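Local coordinates for DUF2787 domain-containing protein (Vibrio cholerae, PDB 2V1L) that is of unknown function but resembles human p32 in structure and is encoded on a pathogenicity island of Vibrio cholerae, at residues L11-K15 with P16-L20; L21-I24 with L25-Q29; F103-A106 with Y107-W110; A119-L122 with Y123-W126. All blocks are in the same frame, centred on the assembly; numbering follows the deposited sequence.

Interaction 1 (L11-K15 with P16-L20)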
loop_
_atom_site.group_PDB
_atom_site.type_symbol
_atom_site.label_atom_id
_atom_site.label_comp_id
_atom_site.label_asym_id
_atom_site.label_seq_id
_atom_site.Cartn_x
_atom_site.Cartn_y
_atom_site.Cartn_z
ATOM N N LEU A 11 4.331 5.830 10.608
ATOM C CA LEU A 11 2.902 5.527 10.544
ATOM C C LEU A 11 2.621 4.208 11.272
ATOM O O LEU A 11 3.455 3.309 11.251
ATOM C CB LEU A 11 2.435 5.473 9.085
ATOM C CG LEU A 11 2.310 6.841 8.399
ATOM C CD1 LEU A 11 1.862 6.673 6.973
ATOM C CD2 LEU A 11 1.378 7.781 9.164
ATOM N N PRO A 12 1.447 4.085 11.919
ATOM C CA PRO A 12 1.180 2.890 12.710
ATOM C C PRO A 12 0.820 1.663 11.857
ATOM O O PRO A 12 -0.330 1.191 11.895
ATOM C CB PRO A 12 0.008 3.324 13.585
ATOM C CG PRO A 12 -0.713 4.309 12.774
ATOM C CD PRO A 12 0.310 5.024 11.951
ATOM N N ILE A 13 1.801 1.167 11.097
ATOM C CA ILE A 13 1.646 -0.051 10.317
ATOM C C ILE A 13 1.372 -1.194 11.297
ATOM O O ILE A 13 2.088 -1.354 12.300
ATOM C CB ILE A 13 2.881 -0.344 9.415
ATOM C CG1 ILE A 13 3.115 0.823 8.429
ATOM C CG2 ILE A 13 2.689 -1.619 8.597
ATOM C CD1 ILE A 13 4.384 0.706 7.609
ATOM N N SER A 14 0.317 -1.959 11.000
ATOM C CA SER A 14 -0.173 -3.043 11.854
ATOM C C SER A 14 0.582 -4.328 11.718
ATOM O O SER A 14 1.119 -4.655 10.639
ATOM C CB SER A 14 -1.626 -3.361 11.500
ATOM O OG SER A 14 -2.467 -2.391 12.083
ATOM N N LYS A 15 0.557 -5.094 12.811
ATOM C CA LYS A 15 0.975 -6.497 12.788
ATOM C C LYS A 15 0.260 -7.328 11.711
ATOM O O LYS A 15 0.922 -8.028 10.951
ATOM C CB LYS A 15 0.841 -7.120 14.184
ATOM C CG LYS A 15 1.926 -6.625 15.115
ATOM C CD LYS A 15 1.689 -7.109 16.520
ATOM C CE LYS A 15 3.002 -7.231 17.248
ATOM N NZ LYS A 15 3.776 -8.359 16.649
ATOM N N PRO A 16 -1.076 -7.227 11.605
ATOM C CA PRO A 16 -1.724 -7.919 10.486
ATOM C C PRO A 16 -1.206 -7.500 9.096
ATOM O O PRO A 16 -1.162 -8.324 8.184
ATOM C CB PRO A 16 -3.191 -7.525 10.652
ATOM C CG PRO A 16 -3.325 -7.231 12.095
ATOM C CD PRO A 16 -2.068 -6.571 12.472
ATOM N N PHE A 17 -0.798 -6.241 8.941
ATOM C CA PHE A 17 -0.261 -5.774 7.657
ATOM C C PHE A 17 1.121 -6.394 7.448
ATOM O O PHE A 17 1.421 -6.858 6.382
ATOM C CB PHE A 17 -0.211 -4.253 7.603
ATOM C CG PHE A 17 0.099 -3.693 6.228
ATOM C CD1 PHE A 17 -0.896 -3.575 5.268
ATOM C CD2 PHE A 17 1.381 -3.236 5.920
ATOM C CE1 PHE A 17 -0.610 -3.036 4.012
ATOM C CE2 PHE A 17 1.676 -2.699 4.657
ATOM C CZ PHE A 17 0.682 -2.603 3.698
ATOM N N HIS A 18 1.941 -6.448 8.485
ATOM C CA HIS A 18 3.258 -7.120 8.354
ATOM C C HIS A 18 3.138 -8.595 8.019
ATOM O O HIS A 18 3.858 -9.102 7.150
ATOM C CB HIS A 18 4.110 -6.904 9.595
ATOM C CG HIS A 18 4.577 -5.489 9.759
ATOM N ND1 HIS A 18 4.495 -4.808 10.954
ATOM C CD2 HIS A 18 5.135 -4.628 8.873
ATOM C CE1 HIS A 18 4.985 -3.590 10.803
ATOM N NE2 HIS A 18 5.389 -3.460 9.552
ATOM N N ALA A 19 2.206 -9.263 8.692
ATOM C CA ALA A 19 1.836 -10.656 8.419
ATOM C C ALA A 19 1.358 -10.891 6.989
ATOM O O ALA A 19 1.695 -11.913 6.399
ATOM C CB ALA A 19 0.762 -11.142 9.433
ATOM N N LEU A 20 0.546 -9.987 6.436
ATOM C CA LEU A 20 0.207 -10.071 5.006
ATOM C C LEU A 20 1.455 -9.969 4.131
ATOM O O LEU A 20 1.659 -10.799 3.234
ATOM C CB LEU A 20 -0.827 -9.014 4.588
ATOM C CG LEU A 20 -1.113 -8.878 3.081
ATOM C CD1 LEU A 20 -1.698 -10.164 2.446
ATOM C CD2 LEU A 20 -2.025 -7.722 2.820
#

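Interaction 2 (L21-I24 with L25-Q29)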
loop_
_atom_site.group_PDB
_atom_site.type_symbol
_atom_site.label_atom_id
_atom_site.label_comp_id
_atom_site.label_asym_id
_atom_site.label_seq_id
_atom_site.Cartn_x
_atom_site.Cartn_y
_atom_site.Cartn_z
ATOM N N LEU A 21 2.292 -8.967 4.410
ATOM C CA LEU A 21 3.532 -8.745 3.650
ATOM C C LEU A 21 4.471 -9.931 3.786
ATOM O O LEU A 21 4.950 -10.458 2.784
ATOM C CB LEU A 21 4.262 -7.490 4.120
ATOM C CG LEU A 21 3.666 -6.093 3.904
ATOM C CD1 LEU A 21 4.608 -5.038 4.472
ATOM C CD2 LEU A 21 3.380 -5.814 2.449
ATOM N N ALA A 22 4.733 -10.334 5.028
ATOM C CA ALA A 22 5.588 -11.490 5.322
ATOM C C ALA A 22 5.116 -12.732 4.575
ATOM O O ALA A 22 5.925 -13.450 3.983
ATOM C CB ALA A 22 5.641 -11.752 6.838
ATOM N N ASN A 23 3.807 -12.966 4.582
ATOM C CA ASN A 23 3.244 -14.137 3.938
ATOM C C ASN A 23 3.530 -14.168 2.449
ATOM O O ASN A 23 3.931 -15.199 1.910
ATOM C CB ASN A 23 1.730 -14.233 4.181
ATOM C CG ASN A 23 1.204 -15.648 4.014
ATOM O OD1 ASN A 23 0.289 -15.896 3.223
ATOM N ND2 ASN A 23 1.792 -16.592 4.758
ATOM N N ILE A 24 3.323 -13.034 1.789
ATOM C CA ILE A 24 3.489 -12.953 0.338
ATOM C C ILE A 24 4.954 -13.080 -0.091
ATOM O O ILE A 24 5.246 -13.657 -1.138
ATOM C CB ILE A 24 2.803 -11.704 -0.242
ATOM C CG1 ILE A 24 1.283 -11.900 -0.195
ATOM C CG2 ILE A 24 3.256 -11.446 -1.672
ATOM C CD1 ILE A 24 0.486 -10.660 -0.508
ATOM N N LEU A 25 5.870 -12.575 0.732
ATOM C CA LEU A 25 7.296 -12.742 0.464
ATOM C C LEU A 25 7.666 -14.225 0.392
ATOM O O LEU A 25 8.022 -14.718 -0.680
ATOM C CB LEU A 25 8.156 -12.018 1.507
ATOM C CG LEU A 25 8.241 -10.494 1.480
ATOM C CD1 LEU A 25 9.284 -10.036 2.473
ATOM C CD2 LEU A 25 8.587 -10.001 0.099
ATOM N N SER A 26 7.536 -14.935 1.514
ATOM C CA SER A 26 7.967 -16.333 1.596
ATOM C C SER A 26 7.162 -17.292 0.707
ATOM O O SER A 26 7.710 -18.292 0.230
ATOM C CB SER A 26 8.031 -16.823 3.050
ATOM O OG SER A 26 6.803 -16.627 3.727
ATOM N N GLU A 27 5.883 -16.975 0.470
ATOM C CA GLU A 27 5.052 -17.705 -0.496
ATOM C C GLU A 27 5.636 -17.693 -1.903
ATOM O O GLU A 27 5.401 -18.620 -2.684
ATOM C CB GLU A 27 3.642 -17.124 -0.563
ATOM C CG GLU A 27 2.590 -17.877 0.243
ATOM C CD GLU A 27 1.160 -17.560 -0.210
ATOM O OE1 GLU A 27 0.866 -16.382 -0.527
ATOM O OE2 GLU A 27 0.328 -18.496 -0.250
ATOM N N HIS A 28 6.375 -16.630 -2.223
ATOM C CA HIS A 28 6.997 -16.443 -3.533
ATOM C C HIS A 28 8.475 -16.854 -3.507
ATOM O O HIS A 28 8.976 -17.479 -4.451
ATOM C CB HIS A 28 6.857 -14.984 -3.966
ATOM C CG HIS A 28 6.762 -14.795 -5.449
ATOM N ND1 HIS A 28 7.798 -14.284 -6.204
ATOM C CD2 HIS A 28 5.753 -15.043 -6.316
ATOM C CE1 HIS A 28 7.431 -14.228 -7.473
ATOM N NE2 HIS A 28 6.193 -14.683 -7.568
ATOM N N GLN A 29 9.156 -16.500 -2.414
ATOM C CA GLN A 29 10.570 -16.812 -2.169
ATOM C C GLN A 29 10.861 -18.315 -2.259
ATOM O O GLN A 29 11.982 -18.730 -2.573
ATOM C CB GLN A 29 10.967 -16.272 -0.787
ATOM C CG GLN A 29 12.447 -16.353 -0.437
ATOM C CD GLN A 29 12.786 -15.564 0.817
ATOM O OE1 GLN A 29 12.288 -14.453 1.023
ATOM N NE2 GLN A 29 13.642 -16.132 1.659
#

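Interaction 3 (F103-A106 with Y107-W110)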
loop_
_atom_site.group_PDB
_atom_site.type_symbol
_atom_site.label_atom_id
_atom_site.label_comp_id
_atom_site.label_asym_id
_atom_site.label_seq_id
_atom_site.Cartn_x
_atom_site.Cartn_y
_atom_site.Cartn_z
ATOM N N PHE A 103 3.214 11.929 2.375
ATOM C CA PHE A 103 1.982 11.272 1.925
ATOM C C PHE A 103 1.265 12.179 0.942
ATOM O O PHE A 103 1.448 13.403 0.966
ATOM C CB PHE A 103 1.063 10.827 3.101
ATOM C CG PHE A 103 0.304 11.943 3.759
ATOM C CD1 PHE A 103 0.916 12.748 4.740
ATOM C CD2 PHE A 103 -1.017 12.222 3.395
ATOM C CE1 PHE A 103 0.208 13.797 5.358
ATOM C CE2 PHE A 103 -1.730 13.284 3.999
ATOM C CZ PHE A 103 -1.109 14.066 4.981
ATOM N N PHE A 104 0.457 11.574 0.084
ATOM C CA PHE A 104 -0.350 12.293 -0.866
ATOM C C PHE A 104 -1.816 11.852 -0.868
ATOM O O PHE A 104 -2.130 10.656 -0.811
ATOM C CB PHE A 104 0.205 12.064 -2.270
ATOM C CG PHE A 104 -0.588 12.701 -3.340
ATOM C CD1 PHE A 104 -0.341 14.021 -3.709
ATOM C CD2 PHE A 104 -1.558 11.994 -4.011
ATOM C CE1 PHE A 104 -1.074 14.608 -4.724
ATOM C CE2 PHE A 104 -2.309 12.585 -5.004
ATOM C CZ PHE A 104 -2.061 13.892 -5.374
ATOM N N THR A 105 -2.686 12.840 -1.010
ATOM C CA THR A 105 -4.056 12.632 -1.370
ATOM C C THR A 105 -4.426 13.690 -2.415
ATOM O O THR A 105 -3.805 14.740 -2.448
ATOM C CB THR A 105 -4.895 12.771 -0.085
ATOM O OG1 THR A 105 -5.088 11.468 0.485
ATOM C CG2 THR A 105 -6.171 13.463 -0.312
ATOM N N ALA A 106 -5.442 13.433 -3.242
ATOM C CA ALA A 106 -5.848 14.419 -4.237
ATOM C C ALA A 106 -6.314 15.731 -3.590
ATOM O O ALA A 106 -6.113 16.804 -4.160
ATOM C CB ALA A 106 -6.904 13.848 -5.189
ATOM N N TYR A 107 -6.859 15.641 -2.367
ATOM C CA TYR A 107 -7.232 16.807 -1.576
ATOM C C TYR A 107 -6.141 17.439 -0.732
ATOM O O TYR A 107 -6.052 18.662 -0.679
ATOM C CB TYR A 107 -8.398 16.465 -0.647
ATOM C CG TYR A 107 -9.511 15.735 -1.343
ATOM C CD1 TYR A 107 -10.244 16.348 -2.359
ATOM C CD2 TYR A 107 -9.815 14.432 -0.997
ATOM C CE1 TYR A 107 -11.273 15.662 -3.001
ATOM C CE2 TYR A 107 -10.838 13.744 -1.626
ATOM C CZ TYR A 107 -11.558 14.359 -2.618
ATOM O OH TYR A 107 -12.571 13.657 -3.228
ATOM N N HIS A 108 -5.357 16.617 -0.033
ATOM C CA HIS A 108 -4.325 17.093 0.892
ATOM C C HIS A 108 -3.085 17.571 0.174
ATOM O O HIS A 108 -2.275 18.273 0.778
ATOM C CB HIS A 108 -3.868 15.999 1.855
ATOM C CG HIS A 108 -4.939 15.471 2.758
ATOM N ND1 HIS A 108 -5.052 15.852 4.080
ATOM C CD2 HIS A 108 -5.919 14.562 2.544
ATOM C CE1 HIS A 108 -6.068 15.214 4.633
ATOM N NE2 HIS A 108 -6.608 14.420 3.726
ATOM N N GLY A 109 -2.913 17.176 -1.089
ATOM C CA GLY A 109 -1.611 17.309 -1.765
ATOM C C GLY A 109 -0.521 16.536 -1.007
ATOM O O GLY A 109 -0.815 15.531 -0.342
ATOM N N TRP A 110 0.726 17.012 -1.110
ATOM C CA TRP A 110 1.907 16.474 -0.400
ATOM C C TRP A 110 2.120 17.114 0.950
ATOM O O TRP A 110 2.191 18.349 1.050
ATOM C CB TRP A 110 3.170 16.803 -1.167
ATOM C CG TRP A 110 3.085 16.378 -2.517
ATOM C CD1 TRP A 110 2.756 17.127 -3.620
ATOM C CD2 TRP A 110 3.278 15.066 -2.958
ATOM N NE1 TRP A 110 2.752 16.328 -4.723
ATOM C CE2 TRP A 110 3.069 15.055 -4.328
ATOM C CE3 TRP A 110 3.613 13.882 -2.313
ATOM C CZ2 TRP A 110 3.200 13.925 -5.059
ATOM C CZ3 TRP A 110 3.743 12.770 -3.031
ATOM C CH2 TRP A 110 3.530 12.774 -4.383
#

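Interaction 4 (A119-L122 with Y123-W126)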
loop_
_atom_site.group_PDB
_atom_site.type_symbol
_atom_site.label_atom_id
_atom_site.label_comp_id
_atom_site.label_asym_id
_atom_site.label_seq_id
_atom_site.Cartn_x
_atom_site.Cartn_y
_atom_site.Cartn_z
ATOM N N ALA A 119 -2.087 12.387 8.425
ATOM C CA ALA A 119 -1.396 11.218 7.898
ATOM C C ALA A 119 -1.779 9.958 8.654
ATOM O O ALA A 119 -2.046 8.914 8.044
ATOM C CB ALA A 119 0.127 11.405 7.944
ATOM N N ARG A 120 -1.802 10.068 9.977
ATOM C CA ARG A 120 -1.998 8.922 10.853
ATOM C C ARG A 120 -3.405 8.334 10.670
ATOM O O ARG A 120 -3.536 7.138 10.424
ATOM C CB ARG A 120 -1.727 9.315 12.316
ATOM C CG ARG A 120 -1.752 8.157 13.282
ATOM C CD ARG A 120 -1.583 8.627 14.719
ATOM N NE ARG A 120 -1.306 7.490 15.596
ATOM C CZ ARG A 120 -2.219 6.865 16.323
ATOM N NH1 ARG A 120 -3.482 7.274 16.305
ATOM N NH2 ARG A 120 -1.866 5.833 17.075
ATOM N N GLU A 121 -4.426 9.188 10.746
ATOM C CA GLU A 121 -5.831 8.785 10.636
ATOM C C GLU A 121 -6.152 8.265 9.232
ATOM O O GLU A 121 -6.810 7.231 9.068
ATOM C CB GLU A 121 -6.747 9.956 10.994
ATOM C CG GLU A 121 -8.271 9.666 10.834
ATOM C CD GLU A 121 -8.867 8.783 11.961
ATOM O OE1 GLU A 121 -8.271 8.733 13.070
ATOM O OE2 GLU A 121 -9.926 8.136 11.729
ATOM N N LEU A 122 -5.642 8.971 8.222
ATOM C CA LEU A 122 -5.791 8.546 6.852
ATOM C C LEU A 122 -5.173 7.145 6.663
ATOM O O LEU A 122 -5.774 6.271 6.052
ATOM C CB LEU A 122 -5.102 9.578 5.973
ATOM C CG LEU A 122 -5.252 9.691 4.489
ATOM C CD1 LEU A 122 -6.681 10.071 4.112
ATOM C CD2 LEU A 122 -4.247 10.765 4.037
ATOM N N TYR A 123 -3.965 6.936 7.173
ATOM C CA TYR A 123 -3.297 5.641 7.011
ATOM C C TYR A 123 -4.060 4.489 7.727
ATOM O O TYR A 123 -4.227 3.382 7.193
ATOM C CB TYR A 123 -1.852 5.676 7.510
ATOM C CG TYR A 123 -1.260 4.299 7.342
ATOM C CD1 TYR A 123 -0.779 3.891 6.112
ATOM C CD2 TYR A 123 -1.308 3.356 8.382
ATOM C CE1 TYR A 123 -0.311 2.585 5.925
ATOM C CE2 TYR A 123 -0.813 2.071 8.196
ATOM C CZ TYR A 123 -0.345 1.708 6.970
ATOM O OH TYR A 123 0.119 0.433 6.751
ATOM N N GLN A 124 -4.529 4.760 8.936
ATOM C CA GLN A 124 -5.223 3.745 9.717
ATOM C C GLN A 124 -6.512 3.307 9.051
ATOM O O GLN A 124 -6.837 2.137 9.077
ATOM C CB GLN A 124 -5.554 4.291 11.112
ATOM C CG GLN A 124 -4.322 4.384 12.008
ATOM C CD GLN A 124 -4.711 4.928 13.352
ATOM O OE1 GLN A 124 -5.592 5.796 13.451
ATOM N NE2 GLN A 124 -4.100 4.392 14.404
ATOM N N LEU A 125 -7.245 4.262 8.514
ATOM C CA LEU A 125 -8.443 3.971 7.758
ATOM C C LEU A 125 -8.143 3.239 6.481
ATOM O O LEU A 125 -8.783 2.254 6.205
ATOM C CB LEU A 125 -9.253 5.238 7.460
ATOM C CG LEU A 125 -9.918 5.873 8.673
ATOM C CD1 LEU A 125 -10.136 7.382 8.409
ATOM C CD2 LEU A 125 -11.245 5.215 9.006
ATOM N N TRP A 126 -7.194 3.745 5.687
ATOM C CA TRP A 126 -6.767 3.044 4.473
ATOM C C TRP A 126 -6.392 1.579 4.770
ATOM O O TRP A 126 -6.810 0.650 4.037
ATOM C CB TRP A 126 -5.543 3.724 3.812
ATOM C CG TRP A 126 -5.120 2.910 2.640
ATOM C CD1 TRP A 126 -5.689 2.923 1.411
ATOM C CD2 TRP A 126 -4.128 1.871 2.622
ATOM N NE1 TRP A 126 -5.086 1.986 0.607
ATOM C CE2 TRP A 126 -4.124 1.327 1.326
ATOM C CE3 TRP A 126 -3.219 1.377 3.562
ATOM C CZ2 TRP A 126 -3.250 0.310 0.946
ATOM C CZ3 TRP A 126 -2.363 0.339 3.194
ATOM C CH2 TRP A 126 -2.387 -0.178 1.895
#

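Interaction 1 (L11-K15 with P16-L20)
Ile-13 packs its CG2 methyl on both Phe-17 and His-18 at the start of helix 15-29. The methyl lies over one face of the imidazole, with Ile-13 CG2 3.4 Å from His-18 NE2. The same methyl also reaches the ring of Phe-17, with Ile-13 CG2 to Phe-17 CD2 at 3.4 Å. CG2 can do both because it stands anti to the backbone N of Ile-13, which leaves CG1 beside that nitrogen. CG1 is turned to Tyr-123 of helix 117-135. The polar part is backbone. Ser-14 O accepts from His-18 N at 2.9 Å, in the carbonyl plane, and more weakly from Phe-17 N at 3.0 Å. Lys-15 O takes the next amide, Ala-19 N, at 2.9 Å and nearly straight (173°). The side chain of Ser-14 makes no capping bond; its OG is hydrogen-bonded to Glu-127. Ser-14 CB is in close contact with Pro-16 CD, at 3.4 Å. His-18 also meets the ring of Phe-6, and Phe-17 packs on Ile-74 and Ile-77 of strand 72-82. The arrangement is a helix N-terminus with Ser-14 at the N-cap position and Pro-16 in the first turn, where its missing N-H costs no helical bond.

Interaction 2 (L21-I24 with L25-Q29)
Asn-23 and Glu-27, one helical turn apart, bring their polar ends near each other without bonding. The facing atoms, Asn-23 OD1 and Glu-27 OE1, lie 3.8 Å apart and are both acceptor oxygens, so no hydrogen is shared between them. The two side chains cross at a slant. The amide and carboxylate planes differ by only 27°. Glu-27 has a chi1 of -99°, off the usual staggered positions, and runs extended beyond CG. This torsion sets CG against Asn-23 O, at 3.4 Å from Glu-27 CG. Glu-27 CB rests 3.1 Å from Asn-23 O, the carbonyl that also receives Glu-27 N at 3.0 Å.

Ser-26 adopts a different rotamer. Its OG sits between the backbone N and the carbonyl carbon (chi1 55°). From there it gives a weak bond to Ala-22 O at 3.3 Å. The amide Ser-26 N makes a second weak bond to the same oxygen. Leu-21 O accepts Leu-25 N at 3.1 Å.

Leu-21, Ile-24 and Leu-25 pack on Met-43 of strand 41-46. Chemically the helix is amphipathic: leucine and isoleucine face the sheet, while Asn-23, Ser-26 and Glu-27 are exposed. His-28 N reaches Ile-24 O only weakly, at 3.4 Å, and also bonds to Leu-25 O, three residues back. This may mark a slight loosening near the helix end, although Gln-29 N keeps its i to i+4 bond to Leu-25 O.

Interaction 3 (F103-A106 with Y107-W110)
Phe-104 sets CG anti to its backbone N (chi1 177°), while Trp-110 places CG beside its own (chi1 -53°), and the two rings come together on one face of the hairpin. Phe-104 CD1 lies over the centre of the indole, 3.6 Å from Trp-110 CE2. Phe-104 CB also sits over the six-membered ring of Trp-110, 4.0 Å from its centroid, in a CH-pi contact. The two rings meet obliquely.

On the other side of the strand, Phe-103 meets His-108. The edge of the phenyl ring is turned toward the imidazole face in an offset edge-to-face pair, with centroids 5.8 Å apart and planes at 63°. The nearest approach is Phe-103 CE2 to His-108 CB at 4.1 Å. Phe-103 continues onto Ala-119 and Leu-122 of helix 117-135.

The backbone closes the turn between Thr-105 and Gly-109, an antiparallel hydrogen-bonded pair. Gly-109 N gives a weak bond to Thr-105 O at 2.9 Å, bent well away from straight. The return bond, Thr-105 N to Gly-109 O at 3.3 Å, is weak too. Phe-104 and Trp-110 form the next, non-hydrogen-bonded pair. There, Trp-110 CA points its hydrogen at Phe-103 O, 3.4 Å away. Gly-109 has positive phi, a backbone shape that glycine adopts easily.

The amide bonds at the turn are weak. Ring contacts and CA-H...O contacts probably add to the hold between the arms, with the backbones of Phe-103 and Asn-111 hydrogen-bonded further along.

Interaction 4 (A119-L122 with Y123-W126)
The guanidinium of Arg-120 has the side-chain amide of Gln-124 over one face. Gln-124 NE2 stands 3.3 Å above the Arg-120 guanidinium plane, offset toward the rim, and is 3.5 Å from Arg-120 NH1. NE2 and NH1 are both donors, so the amide rests on the guanidinium without a shared hydrogen. The two planes are 59° apart and the side chains cross at a slant. Arg-120 reaches the place with an extended chain from CG to NE, and Gln-124 is likewise extended beyond CG. The carboxylate of Glu-121 is turned 82° from the Gln-124 amide.

Glu-121 also reaches Leu-125. Its chain bends at chi2 (76°), which brings Glu-121 OE2 to 3.4 Å from Leu-125 CD1. That methyl lies equally near the backbone oxygen of Glu-121.

Four backbone bonds run in succession along the helix. Ala-119 O accepts Tyr-123 N at 2.9 Å, and Arg-120 O accepts Gln-124 N at 3.0 Å. Glu-121 O takes Leu-125 N at 3.1 Å, and Leu-122 O takes Trp-126 N at 2.9 Å. These are the i to i+4 bonds of a regular alpha helix.

The buried side of helix 117-135 is formed by Ala-119, Tyr-123 and Trp-126. The Tyr-123 hydroxyl is hydrogen-bonded to Glu-127, and its ring meets Phe-96 edge-to-face. Tyr-123 and Trp-126 both touch Ile-77 of strand 72-82 and Phe-17 of helix 15-29. Ala-119 and Leu-122 pack on Phe-103 of strand 102-105, and Leu-122 also on Thr-105, so this part of the helix lies against both sheet and partner helix.

In the fold
The four contacts follow one another along the chain. Interaction 1 covers the loop leading into helix 15-29 and its first turns, interaction 2 the turns that follow, with centres 14 Å apart. Interaction 4 touches both interaction 1 and interaction 3. It meets interaction 1 where Ile-13 CG1 lies 3.5 Å from Tyr-123 OH and Pro-12 CG 3.7 Å from Gln-124 CG. It meets interaction 3 where Phe-103 CE1 lies 3.5 Å from Ala-119 CB and Phe-103 CE2 3.6 Å from Leu-122 CD2. Interactions 2 and 3 lie on opposite sides of the chain's centre, about 30 Å apart between centres. Helix 117-135 thus links the segment leading into helix 15-29 to the 103-110 hairpin.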